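PDB 6BFI: VIN1 from Oscarella pearsei, which probably binds actin filaments and may play a role in cell-cell adhesion as a member of the vinculin/alpha-catenin family. Local coordinates for residues Glu38-Leu43 and Arg93-Asp98; Leu26-Ala31 and Glu103-Leu108; Gln19-Leu24 and Leu773-Ala778; Asn53-Ala58 and Gln79-Ala84. All blocks are in the same frame, centred on the assembly; numbering follows the deposited sequence.

Contact 1: Glu38-Leu43 and Arg93-Asp98; sequences EDLTPL and RLLKAD
The carboxylate of D39 is approached from both faces. Over one lie the methylenes of K96, with CD 3.9 Å and CG 4.0 Å from D39 OD1; on the other stands the backbone N of T41, which gives OD1 a weak bond of 3.4 Å. The T41 hydroxyl comes in on the syn side of the same oxygen, OG1 to D39 OD1 3.0 Å, tilted 26° from the carboxylate plane. D39 extends its CG anti to the main-chain N (chi1 -178°), which carries OD1 up to the lysine chain. The extended K96 chain carries its ammonium past the carboxylate: D39 OD2 and K96 NZ remain 5.1 Å apart, too far for an ion pair, though opposite charges may still attract. Further inside, L40 CD1 meets L95 CD1 at 4.1 Å, the two buried side chains lying at a slant to each other. F27 and H28 of helix 8-32 cover L40 and L95 respectively, and K37 NZ bonds to the carbonyl O of L95. The arrangement is characteristic of an aspartate capping the start of a helix, here helix 41-59, set against the C-terminal turn of helix 68-97 at one end of a vinculin-family helical bundle.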
loop_
_atom_site.group_PDB
_atom_site.type_symbol
_atom_site.label_atom_id
_atom_site.label_comp_id
_atom_site.label_asym_id
_atom_site.label_seq_id
_atom_site.Cartn_x
_atom_site.Cartn_y
_atom_site.Cartn_z
ATOM N N GLU A 38 -4.036 49.217 -7.757
ATOM C CA GLU A 38 -5.158 48.415 -8.221
ATOM C C GLU A 38 -6.346 48.611 -7.290
ATOM O O GLU A 38 -6.191 48.581 -6.064
ATOM C CB GLU A 38 -4.779 46.935 -8.292
ATOM C CG GLU A 38 -4.724 46.377 -9.704
ATOM C CD GLU A 38 -6.068 46.422 -10.404
ATOM O OE1 GLU A 38 -6.339 47.414 -11.112
ATOM O OE2 GLU A 38 -6.857 45.466 -10.239
ATOM N N ASP A 39 -7.526 48.812 -7.873
ATOM C CA ASP A 39 -8.751 48.950 -7.096
ATOM C C ASP A 39 -9.276 47.564 -6.740
ATOM O O ASP A 39 -9.634 46.782 -7.626
ATOM C CB ASP A 39 -9.794 49.742 -7.880
ATOM C CG ASP A 39 -11.074 49.958 -7.095
ATOM O OD1 ASP A 39 -11.015 49.983 -5.848
ATOM O OD2 ASP A 39 -12.142 50.105 -7.728
ATOM N N LEU A 40 -9.322 47.264 -5.444
ATOM C CA LEU A 40 -9.719 45.948 -4.961
ATOM C C LEU A 40 -11.230 45.766 -4.886
ATOM O O LEU A 40 -11.684 44.687 -4.489
ATOM C CB LEU A 40 -9.101 45.697 -3.585
ATOM C CG LEU A 40 -7.604 45.997 -3.498
ATOM C CD1 LEU A 40 -7.086 45.817 -2.080
ATOM C CD2 LEU A 40 -6.840 45.114 -4.467
ATOM N N THR A 41 -12.010 46.780 -5.261
ATOM C CA THR A 41 -13.462 46.708 -5.110
ATOM C C THR A 41 -14.101 45.552 -5.872
ATOM O O THR A 41 -14.949 44.858 -5.284
ATOM C CB THR A 41 -14.084 48.051 -5.510
ATOM O OG1 THR A 41 -13.618 49.079 -4.627
ATOM C CG2 THR A 41 -15.604 47.981 -5.441
ATOM N N PRO A 42 -13.775 45.287 -7.144
ATOM C CA PRO A 42 -14.446 44.162 -7.827
ATOM C C PRO A 42 -14.173 42.811 -7.185
ATOM O O PRO A 42 -15.108 42.023 -6.978
ATOM C CB PRO A 42 -13.892 44.246 -9.258
ATOM C CG PRO A 42 -12.606 44.987 -9.129
ATOM C CD PRO A 42 -12.851 45.993 -8.053
ATOM N N LEU A 43 -12.912 42.521 -6.858
ATOM C CA LEU A 43 -12.575 41.242 -6.239
ATOM C C LEU A 43 -13.270 41.083 -4.891
ATOM O O LEU A 43 -13.786 40.003 -4.568
ATOM C CB LEU A 43 -11.059 41.132 -6.085
ATOM C CG LEU A 43 -10.394 39.794 -6.408
ATOM C CD1 LEU A 43 -10.812 39.308 -7.785
ATOM C CD2 LEU A 43 -8.882 39.931 -6.327
ATOM N N ARG A 93 -12.507 49.957 0.793
ATOM C CA ARG A 93 -12.701 51.395 0.960
ATOM C C ARG A 93 -11.411 52.084 1.397
ATOM O O ARG A 93 -10.899 52.981 0.712
ATOM C CB ARG A 93 -13.809 51.659 1.981
ATOM C CG ARG A 93 -15.181 51.128 1.609
ATOM C CD ARG A 93 -16.180 51.411 2.726
ATOM N NE ARG A 93 -15.759 52.538 3.556
ATOM C CZ ARG A 93 -15.356 52.432 4.819
ATOM N NH1 ARG A 93 -15.331 51.247 5.414
ATOM N NH2 ARG A 93 -14.985 53.513 5.491
ATOM N N LEU A 94 -10.871 51.669 2.545
ATOM C CA LEU A 94 -9.742 52.373 3.144
ATOM C C LEU A 94 -8.500 52.288 2.266
ATOM O O LEU A 94 -7.806 53.290 2.060
ATOM C CB LEU A 94 -9.458 51.809 4.535
ATOM C CG LEU A 94 -10.659 51.749 5.480
ATOM C CD1 LEU A 94 -10.297 51.030 6.769
ATOM C CD2 LEU A 94 -11.184 53.145 5.770
ATOM N N LEU A 95 -8.201 51.098 1.737
ATOM C CA LEU A 95 -7.018 50.952 0.898
ATOM C C LEU A 95 -7.165 51.707 -0.416
ATOM O O LEU A 95 -6.175 52.233 -0.937
ATOM C CB LEU A 95 -6.724 49.473 0.647
ATOM C CG LEU A 95 -6.185 48.717 1.863
ATOM C CD1 LEU A 95 -5.769 47.307 1.484
ATOM C CD2 LEU A 95 -5.022 49.469 2.494
ATOM N N LYS A 96 -8.380 51.778 -0.968
ATOM C CA LYS A 96 -8.595 52.652 -2.116
ATOM C C LYS A 96 -8.318 54.103 -1.747
ATOM O O LYS A 96 -7.745 54.857 -2.545
ATOM C CB LYS A 96 -10.019 52.499 -2.650
ATOM C CG LYS A 96 -10.331 53.413 -3.826
ATOM C CD LYS A 96 -11.806 53.390 -4.185
ATOM C CE LYS A 96 -12.124 54.422 -5.256
ATOM N NZ LYS A 96 -13.584 54.493 -5.544
ATOM N N ALA A 97 -8.708 54.510 -0.536
ATOM C CA ALA A 97 -8.436 55.873 -0.090
ATOM C C ALA A 97 -6.938 56.103 0.094
ATOM O O ALA A 97 -6.362 57.025 -0.494
ATOM C CB ALA A 97 -9.196 56.167 1.205
ATOM N N ASP A 98 -6.288 55.272 0.909
ATOM C CA ASP A 98 -4.862 55.406 1.174
ATOM C C ASP A 98 -4.211 54.032 1.162
ATOM O O ASP A 98 -4.689 53.114 1.834
ATOM C CB ASP A 98 -4.606 56.100 2.517
ATOM C CG ASP A 98 -3.127 56.228 2.836
ATOM O OD1 ASP A 98 -2.312 56.263 1.888
ATOM O OD2 ASP A 98 -2.777 56.297 4.033
#

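Contact 2: Leu26-Ala31 and Glu103-Leu108; sequences LFHEQA and EGKRKL
H28 and K105 mark the closest backbone approach of the two helical segments, their CA atoms 8.3 Å apart. Residues 26-31 and 103-108 run in broadly opposite directions, each held by regular i to i+4 main-chain bonds, and their contact is antiparallel helix packing within the all-helical vinculin-family fold. At this spacing the backbones do not touch, and the gap is bridged by side chains alone. H28 does most of the bridging. Its ring swings away from its own main-chain N (chi1 176°) and reaches across toward helix 102-145, where K105 and L108, one helical turn apart on the same helix, receive it. Both partners lie on the same side of the imidazole plane and approach it obliquely. K105 offers its aliphatic part, with CG 3.9 Å and CB 4.2 Å from H28 NE2, and its chain crosses the histidine at about a right angle. A bend at the end of the lysine (chi4 -62°) takes the ammonium away from the ring: H28 NE2 and K105 NZ are 5.8 Å apart. L95 of helix 68-97 also touches the histidine, and K719 of helix 718-745 touches K105. The next residue, E29, turned to another side of helix 8-32, accepts the backbone N-H groups of R717 and A720 at the start of helix 718-745, tying these helices together. The tightest packing is at the root of the histidine, where L108 CD2 sits 3.7 Å from H28 CB and 3.9 Å from H28 CG.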
loop_
_atom_site.group_PDB
_atom_site.type_symbol
_atom_site.label_atom_id
_atom_site.label_comp_id
_atom_site.label_asym_id
_atom_site.label_seq_id
_atom_site.Cartn_x
_atom_site.Cartn_y
_atom_site.Cartn_z
ATOM N N LEU A 26 -1.861 39.739 -3.101
ATOM C CA LEU A 26 -0.865 40.008 -4.134
ATOM C C LEU A 26 -1.012 41.416 -4.700
ATOM O O LEU A 26 -0.014 42.093 -4.964
ATOM C CB LEU A 26 -0.972 38.970 -5.251
ATOM C CG LEU A 26 -0.695 37.500 -4.921
ATOM C CD1 LEU A 26 -1.004 36.616 -6.123
ATOM C CD2 LEU A 26 0.740 37.305 -4.470
ATOM N N PHE A 27 -2.252 41.869 -4.905
ATOM C CA PHE A 27 -2.477 43.233 -5.376
ATOM C C PHE A 27 -2.055 44.254 -4.329
ATOM O O PHE A 27 -1.440 45.278 -4.663
ATOM C CB PHE A 27 -3.949 43.430 -5.737
ATOM C CG PHE A 27 -4.293 43.030 -7.141
ATOM C CD1 PHE A 27 -3.497 43.417 -8.205
ATOM C CD2 PHE A 27 -5.421 42.267 -7.397
ATOM C CE1 PHE A 27 -3.822 43.050 -9.500
ATOM C CE2 PHE A 27 -5.747 41.894 -8.688
ATOM C CZ PHE A 27 -4.949 42.286 -9.739
ATOM N N HIS A 28 -2.388 44.002 -3.060
ATOM C CA HIS A 28 -1.992 44.930 -2.006
ATOM C C HIS A 28 -0.480 45.078 -1.939
ATOM O O HIS A 28 0.034 46.186 -1.752
ATOM C CB HIS A 28 -2.533 44.476 -0.654
ATOM C CG HIS A 28 -2.080 45.332 0.485
ATOM N ND1 HIS A 28 -2.404 46.668 0.587
ATOM C CD2 HIS A 28 -1.312 45.048 1.565
ATOM C CE1 HIS A 28 -1.866 47.167 1.684
ATOM N NE2 HIS A 28 -1.198 46.206 2.296
ATOM N N GLU A 29 0.254 43.972 -2.081
ATOM C CA GLU A 29 1.707 44.081 -2.122
ATOM C C GLU A 29 2.201 44.656 -3.442
ATOM O O GLU A 29 3.308 45.204 -3.490
ATOM C CB GLU A 29 2.349 42.719 -1.859
ATOM C CG GLU A 29 2.378 42.339 -0.387
ATOM C CD GLU A 29 3.577 41.484 -0.029
ATOM O OE1 GLU A 29 3.396 40.460 0.663
ATOM O OE2 GLU A 29 4.702 41.835 -0.449
ATOM N N GLN A 30 1.404 44.551 -4.507
ATOM C CA GLN A 30 1.771 45.163 -5.778
ATOM C C GLN A 30 1.686 46.681 -5.705
ATOM O O GLN A 30 2.473 47.378 -6.354
ATOM C CB GLN A 30 0.876 44.623 -6.892
ATOM C CG GLN A 30 1.168 45.179 -8.274
ATOM C CD GLN A 30 0.382 44.468 -9.358
ATOM O OE1 GLN A 30 0.293 43.239 -9.372
ATOM N NE2 GLN A 30 -0.200 45.239 -10.271
ATOM N N ALA A 31 0.744 47.210 -4.922
ATOM C CA ALA A 31 0.674 48.647 -4.691
ATOM C C ALA A 31 1.586 49.100 -3.560
ATOM O O ALA A 31 2.016 50.259 -3.546
ATOM C CB ALA A 31 -0.768 49.067 -4.391
ATOM N N GLU A 103 -5.594 50.423 9.138
ATOM C CA GLU A 103 -6.860 49.712 9.257
ATOM C C GLU A 103 -7.193 48.955 7.979
ATOM O O GLU A 103 -7.766 47.862 8.039
ATOM C CB GLU A 103 -7.983 50.691 9.604
ATOM C CG GLU A 103 -7.581 51.805 10.567
ATOM C CD GLU A 103 -7.460 51.344 12.011
ATOM O OE1 GLU A 103 -7.496 50.121 12.263
ATOM O OE2 GLU A 103 -7.334 52.214 12.898
ATOM N N GLY A 104 -6.839 49.513 6.819
ATOM C CA GLY A 104 -7.071 48.803 5.572
ATOM C C GLY A 104 -6.293 47.504 5.492
ATOM O O GLY A 104 -6.836 46.466 5.105
ATOM N N LYS A 105 -5.013 47.543 5.866
ATOM C CA LYS A 105 -4.192 46.336 5.870
ATOM C C LYS A 105 -4.704 45.326 6.890
ATOM O O LYS A 105 -4.859 44.134 6.580
ATOM C CB LYS A 105 -2.737 46.711 6.158
ATOM C CG LYS A 105 -1.753 45.555 6.122
ATOM C CD LYS A 105 -0.340 46.042 6.419
ATOM C CE LYS A 105 0.675 44.915 6.319
ATOM N NZ LYS A 105 0.406 43.840 7.310
ATOM N N ARG A 106 -4.988 45.792 8.110
ATOM C CA ARG A 106 -5.434 44.897 9.173
ATOM C C ARG A 106 -6.738 44.205 8.801
ATOM O O ARG A 106 -6.855 42.980 8.905
ATOM C CB ARG A 106 -5.593 45.671 10.482
ATOM C CG ARG A 106 -5.933 44.794 11.681
ATOM C CD ARG A 106 -6.273 45.619 12.918
ATOM N NE ARG A 106 -7.590 46.246 12.823
ATOM C CZ ARG A 106 -8.727 45.651 13.175
ATOM N NH1 ARG A 106 -8.712 44.409 13.641
ATOM N NH2 ARG A 106 -9.880 46.296 13.058
ATOM N N LYS A 107 -7.737 44.977 8.365
ATOM C CA LYS A 107 -9.022 44.378 8.016
ATOM C C LYS A 107 -8.929 43.564 6.734
ATOM O O LYS A 107 -9.704 42.617 6.547
ATOM C CB LYS A 107 -10.094 45.459 7.892
ATOM C CG LYS A 107 -10.234 46.319 9.139
ATOM C CD LYS A 107 -11.398 47.287 9.032
ATOM C CE LYS A 107 -12.650 46.699 9.655
ATOM N NZ LYS A 107 -12.412 46.320 11.076
ATOM N N LEU A 108 -7.993 43.909 5.845
ATOM C CA LEU A 108 -7.783 43.106 4.645
ATOM C C LEU A 108 -7.287 41.712 5.006
ATOM O O LEU A 108 -7.818 40.707 4.515
ATOM C CB LEU A 108 -6.795 43.800 3.707
ATOM C CG LEU A 108 -6.520 43.047 2.399
ATOM C CD1 LEU A 108 -7.672 43.217 1.422
ATOM C CD2 LEU A 108 -5.213 43.488 1.769
#

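Contact 3: Gln19-Leu24 and Leu773-Ala778; sequences QQVGQL and LATVKA
T775, the residue that meets both V21 and G22, returns its hydroxyl to its own helix: OG1 is hydrogen-bonded to the carbonyl O of K771, one turn earlier. This bond goes with a chi1 of -58°, which puts OG1 beside the main-chain N and sends CG2 outward to helix 8-32. The buried hydroxyl is thus satisfied locally, and the surface that T775 presents across the contact is its methyl group. T775 CG2 rests on the backbone of the other helix, 3.8 Å from G22 N and 3.9 Å from G22 CA. With no side chain on G22, the T775 methyl packs straight against the main chain, and the CA atoms of G22 and T775 come within 5.7 Å. V21 closes the contact on one flank, with its CG1 branch 4.1 Å from T775 CG2. No hydrogen bond passes between residues 19-24 and 773-778; the junction is small, buried and apolar, formed by one methyl against a glycine backbone and a valine branch. The two segments run in roughly the same direction. As they join the N-terminal part of the chain to its C-terminal part, the contact is consistent with the head-tail association known in vinculins. Helix 102-145 lies alongside the junction, packing A112 and V115 on V21 and I116 on T775. Helix 718-745 covers A774 and A778, helix 41-59 packs L43 and V44 on L24, and K777 forms a salt bridge with D789 of helix 786-817.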
loop_
_atom_site.group_PDB
_atom_site.type_symbol
_atom_site.label_atom_id
_atom_site.label_comp_id
_atom_site.label_asym_id
_atom_site.label_seq_id
_atom_site.Cartn_x
_atom_site.Cartn_y
_atom_site.Cartn_z
ATOM N N GLN A 19 -8.216 31.452 -3.666
ATOM C CA GLN A 19 -7.460 32.012 -4.782
ATOM C C GLN A 19 -7.710 33.514 -4.912
ATOM O O GLN A 19 -6.769 34.301 -5.075
ATOM C CB GLN A 19 -7.830 31.273 -6.070
ATOM C CG GLN A 19 -6.787 31.353 -7.171
ATOM C CD GLN A 19 -6.941 32.587 -8.032
ATOM O OE1 GLN A 19 -7.955 33.281 -7.968
ATOM N NE2 GLN A 19 -5.933 32.867 -8.849
ATOM N N GLN A 20 -8.978 33.929 -4.820
ATOM C CA GLN A 20 -9.314 35.347 -4.934
ATOM C C GLN A 20 -8.708 36.158 -3.794
ATOM O O GLN A 20 -8.187 37.259 -4.012
ATOM C CB GLN A 20 -10.833 35.524 -4.960
ATOM C CG GLN A 20 -11.511 35.033 -6.225
ATOM C CD GLN A 20 -13.018 35.192 -6.172
ATOM O OE1 GLN A 20 -13.639 34.991 -5.129
ATOM N NE2 GLN A 20 -13.613 35.564 -7.299
ATOM N N VAL A 21 -8.781 35.635 -2.569
ATOM C CA VAL A 21 -8.208 36.333 -1.419
ATOM C C VAL A 21 -6.698 36.462 -1.579
ATOM O O VAL A 21 -6.114 37.534 -1.352
ATOM C CB VAL A 21 -8.584 35.599 -0.120
ATOM C CG1 VAL A 21 -7.586 35.906 0.976
ATOM C CG2 VAL A 21 -9.990 35.980 0.307
ATOM N N GLY A 22 -6.044 35.367 -1.973
ATOM C CA GLY A 22 -4.627 35.434 -2.276
ATOM C C GLY A 22 -4.306 36.502 -3.300
ATOM O O GLY A 22 -3.319 37.229 -3.165
ATOM N N GLN A 23 -5.149 36.629 -4.330
ATOM C CA GLN A 23 -4.941 37.692 -5.307
ATOM C C GLN A 23 -5.135 39.072 -4.692
ATOM O O GLN A 23 -4.487 40.034 -5.121
ATOM C CB GLN A 23 -5.867 37.504 -6.506
ATOM C CG GLN A 23 -5.429 36.395 -7.446
ATOM C CD GLN A 23 -5.948 36.592 -8.855
ATOM O OE1 GLN A 23 -6.888 37.354 -9.082
ATOM N NE2 GLN A 23 -5.330 35.913 -9.815
ATOM N N LEU A 24 -6.015 39.195 -3.693
ATOM C CA LEU A 24 -6.137 40.467 -2.983
ATOM C C LEU A 24 -4.840 40.819 -2.266
ATOM O O LEU A 24 -4.382 41.969 -2.319
ATOM C CB LEU A 24 -7.298 40.414 -1.990
ATOM C CG LEU A 24 -8.699 40.571 -2.579
ATOM C CD1 LEU A 24 -9.756 40.378 -1.501
ATOM C CD2 LEU A 24 -8.836 41.937 -3.235
ATOM N N LEU A 773 -3.637 26.401 2.092
ATOM C CA LEU A 773 -3.030 26.554 3.410
ATOM C C LEU A 773 -1.972 27.647 3.423
ATOM O O LEU A 773 -1.795 28.323 4.443
ATOM C CB LEU A 773 -2.433 25.224 3.868
ATOM C CG LEU A 773 -3.449 24.109 4.145
ATOM C CD1 LEU A 773 -2.748 22.779 4.409
ATOM C CD2 LEU A 773 -4.361 24.479 5.298
ATOM N N ALA A 774 -1.253 27.831 2.312
ATOM C CA ALA A 774 -0.317 28.944 2.220
ATOM C C ALA A 774 -1.052 30.277 2.179
ATOM O O ALA A 774 -0.588 31.265 2.761
ATOM C CB ALA A 774 0.571 28.785 0.990
ATOM N N THR A 775 -2.199 30.329 1.492
ATOM C CA THR A 775 -2.996 31.553 1.503
ATOM C C THR A 775 -3.515 31.857 2.903
ATOM O O THR A 775 -3.589 33.025 3.305
ATOM C CB THR A 775 -4.154 31.440 0.510
ATOM O OG1 THR A 775 -3.638 31.177 -0.799
ATOM C CG2 THR A 775 -4.960 32.732 0.477
ATOM N N VAL A 776 -3.867 30.820 3.666
ATOM C CA VAL A 776 -4.323 31.030 5.038
ATOM C C VAL A 776 -3.171 31.496 5.919
ATOM O O VAL A 776 -3.334 32.397 6.753
ATOM C CB VAL A 776 -4.978 29.746 5.584
ATOM C CG1 VAL A 776 -5.330 29.905 7.056
ATOM C CG2 VAL A 776 -6.216 29.409 4.781
ATOM N N LYS A 777 -1.989 30.900 5.746
ATOM C CA LYS A 777 -0.830 31.286 6.547
ATOM C C LYS A 777 -0.407 32.721 6.258
ATOM O O LYS A 777 -0.021 33.458 7.173
ATOM C CB LYS A 777 0.328 30.321 6.284
ATOM C CG LYS A 777 1.669 30.767 6.848
ATOM C CD LYS A 777 1.644 30.852 8.364
ATOM C CE LYS A 777 2.983 31.329 8.904
ATOM N NZ LYS A 777 2.985 31.412 10.389
ATOM N N ALA A 778 -0.479 33.137 4.992
ATOM C CA ALA A 778 -0.061 34.489 4.633
ATOM C C ALA A 778 -0.955 35.548 5.266
ATOM O O ALA A 778 -0.486 36.649 5.578
ATOM C CB ALA A 778 -0.048 34.648 3.113
#

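Contact 4: Asn53-Ala58 and Gln79-Ala84; sequences NLVQVA and QEVQQA
V55 places both of its methyl groups against helix 68-97, touching V81 with one and Q82 with both. Residues 53-58 and 79-84 belong to consecutive helices that run in roughly opposite directions, so the contact joins the two arms of a helical hairpin, part of the helical bundle fold of the vinculin family. The CG2 branch of V55 lies in the corner between its two partners, 3.9 Å from V81 CG1 and 3.7 Å from Q82 CG. The two valines lie alongside each other, pointing opposite ways, and do not meet end on. V81 reaches V55 with a branch that lies between its own main-chain N and carbonyl carbon (chi1 63°). The Q82 chain runs extended from the flank of its helix past V55, and the turn of its amide (chi3 -73°) lays the flat carboxamide against the valine. Its aliphatic part and one amide face thereby screen the buried V55 at the exposed margin of the hairpin. Helix 102-145 completes the next shell: L122 touches both V55 and V81, while M119 packs on L54 and V115 on A84. This third helix thus covers the valine pair on one side, and the glutamine covers V55 at the margin. The backbones themselves keep apart, the nearest CA atoms being those of V55 and Q82, 7.8 Å from each other. V55 CG1 stands almost directly over the carboxamide face, 3.8 Å from Q82 CD, 3.8 Å from Q82 OE1 and 4.0 Å from Q82 NE2.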
loop_
_atom_site.group_PDB
_atom_site.type_symbol
_atom_site.label_atom_id
_atom_site.label_comp_id
_atom_site.label_asym_id
_atom_site.label_seq_id
_atom_site.Cartn_x
_atom_site.Cartn_y
_atom_site.Cartn_z
ATOM N N ASN A 53 -24.061 34.232 -0.829
ATOM C CA ASN A 53 -24.861 33.143 -1.381
ATOM C C ASN A 53 -24.668 31.856 -0.588
ATOM O O ASN A 53 -25.615 31.077 -0.423
ATOM C CB ASN A 53 -24.520 32.937 -2.855
ATOM C CG ASN A 53 -24.964 34.103 -3.714
ATOM O OD1 ASN A 53 -26.027 34.684 -3.496
ATOM N ND2 ASN A 53 -24.143 34.461 -4.690
ATOM N N LEU A 54 -23.455 31.610 -0.084
ATOM C CA LEU A 54 -23.263 30.466 0.803
ATOM C C LEU A 54 -24.075 30.633 2.084
ATOM O O LEU A 54 -24.682 29.673 2.579
ATOM C CB LEU A 54 -21.777 30.285 1.112
ATOM C CG LEU A 54 -21.378 28.943 1.733
ATOM C CD1 LEU A 54 -21.837 27.782 0.859
ATOM C CD2 LEU A 54 -19.875 28.882 1.961
ATOM N N VAL A 55 -24.108 31.855 2.626
ATOM C CA VAL A 55 -24.955 32.150 3.778
ATOM C C VAL A 55 -26.426 31.972 3.421
ATOM O O VAL A 55 -27.244 31.625 4.280
ATOM C CB VAL A 55 -24.655 33.572 4.301
ATOM C CG1 VAL A 55 -25.723 34.040 5.283
ATOM C CG2 VAL A 55 -23.289 33.612 4.961
ATOM N N GLN A 56 -26.784 32.181 2.153
ATOM C CA GLN A 56 -28.170 32.000 1.735
ATOM C C GLN A 56 -28.543 30.522 1.709
ATOM O O GLN A 56 -29.544 30.113 2.311
ATOM C CB GLN A 56 -28.387 32.633 0.360
ATOM C CG GLN A 56 -29.785 33.179 0.119
ATOM C CD GLN A 56 -30.045 34.482 0.858
ATOM O OE1 GLN A 56 -29.132 35.079 1.430
ATOM N NE2 GLN A 56 -31.296 34.931 0.846
ATOM N N VAL A 57 -27.744 29.701 1.019
ATOM C CA VAL A 57 -28.093 28.291 0.887
ATOM C C VAL A 57 -27.946 27.573 2.221
ATOM O O VAL A 57 -28.600 26.550 2.462
ATOM C CB VAL A 57 -27.250 27.624 -0.220
ATOM C CG1 VAL A 57 -27.339 28.425 -1.503
ATOM C CG2 VAL A 57 -25.808 27.453 0.223
ATOM N N ALA A 58 -27.095 28.086 3.112
ATOM C CA ALA A 58 -26.988 27.491 4.438
ATOM C C ALA A 58 -28.128 27.950 5.345
ATOM O O ALA A 58 -28.691 27.148 6.100
ATOM C CB ALA A 58 -25.632 27.830 5.053
ATOM N N GLN A 79 -22.802 34.653 11.070
ATOM C CA GLN A 79 -22.426 36.014 11.434
ATOM C C GLN A 79 -20.917 36.214 11.361
ATOM O O GLN A 79 -20.451 37.296 10.984
ATOM C CB GLN A 79 -22.946 36.335 12.836
ATOM C CG GLN A 79 -22.901 37.806 13.215
ATOM C CD GLN A 79 -23.581 38.076 14.545
ATOM O OE1 GLN A 79 -23.617 37.214 15.423
ATOM N NE2 GLN A 79 -24.135 39.276 14.698
ATOM N N GLU A 80 -20.143 35.183 11.705
ATOM C CA GLU A 80 -18.690 35.279 11.616
ATOM C C GLU A 80 -18.245 35.558 10.184
ATOM O O GLU A 80 -17.583 36.569 9.905
ATOM C CB GLU A 80 -18.057 33.987 12.140
ATOM C CG GLU A 80 -16.543 34.030 12.262
ATOM C CD GLU A 80 -16.078 34.779 13.495
ATOM O OE1 GLU A 80 -16.914 35.029 14.391
ATOM O OE2 GLU A 80 -14.877 35.116 13.569
ATOM N N VAL A 81 -18.614 34.671 9.255
ATOM C CA VAL A 81 -18.121 34.804 7.886
ATOM C C VAL A 81 -18.666 36.074 7.234
ATOM O O VAL A 81 -17.960 36.744 6.464
ATOM C CB VAL A 81 -18.453 33.538 7.071
ATOM C CG1 VAL A 81 -19.953 33.339 6.954
ATOM C CG2 VAL A 81 -17.802 33.595 5.699
ATOM N N GLN A 82 -19.913 36.445 7.545
ATOM C CA GLN A 82 -20.444 37.697 7.012
ATOM C C GLN A 82 -19.660 38.892 7.540
ATOM O O GLN A 82 -19.404 39.855 6.803
ATOM C CB GLN A 82 -21.931 37.832 7.345
ATOM C CG GLN A 82 -22.834 37.006 6.439
ATOM C CD GLN A 82 -24.307 37.232 6.712
ATOM O OE1 GLN A 82 -24.840 36.780 7.727
ATOM N NE2 GLN A 82 -24.975 37.932 5.802
ATOM N N GLN A 83 -19.255 38.843 8.813
ATOM C CA GLN A 83 -18.434 39.915 9.364
ATOM C C GLN A 83 -17.083 39.990 8.663
ATOM O O GLN A 83 -16.558 41.085 8.429
ATOM C CB GLN A 83 -18.251 39.717 10.869
ATOM C CG GLN A 83 -17.521 40.859 11.553
ATOM C CD GLN A 83 -18.169 42.205 11.285
ATOM O OE1 GLN A 83 -19.280 42.476 11.745
ATOM N NE2 GLN A 83 -17.480 43.053 10.533
ATOM N N ALA A 84 -16.506 38.835 8.312
ATOM C CA ALA A 84 -15.251 38.847 7.562
ATOM C C ALA A 84 -15.431 39.488 6.189
ATOM O O ALA A 84 -14.574 40.264 5.737
ATOM C CB ALA A 84 -14.706 37.427 7.424
#

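In the fold
From the N terminus, helix 8-32 supplies the first segments of contact 3 and then contact 2, the loop and start of helix 41-59 that of contact 1, and the same helix further on that of contact 4. Their partners come back in reverse order, so the four loops are concentric and none cross. Contact 4 closes the innermost, between helices 41-59 and 68-97; contact 1 closes the same pair near the other end, about 22 Å away between centres. Contact 2 encloses both by bringing helix 102-145 to helix 8-32, and its residues pack directly on those of contact 1. Contact 3 closes the outermost loop, nearly 750 residues long, joining this N-terminal group to helix 763-778.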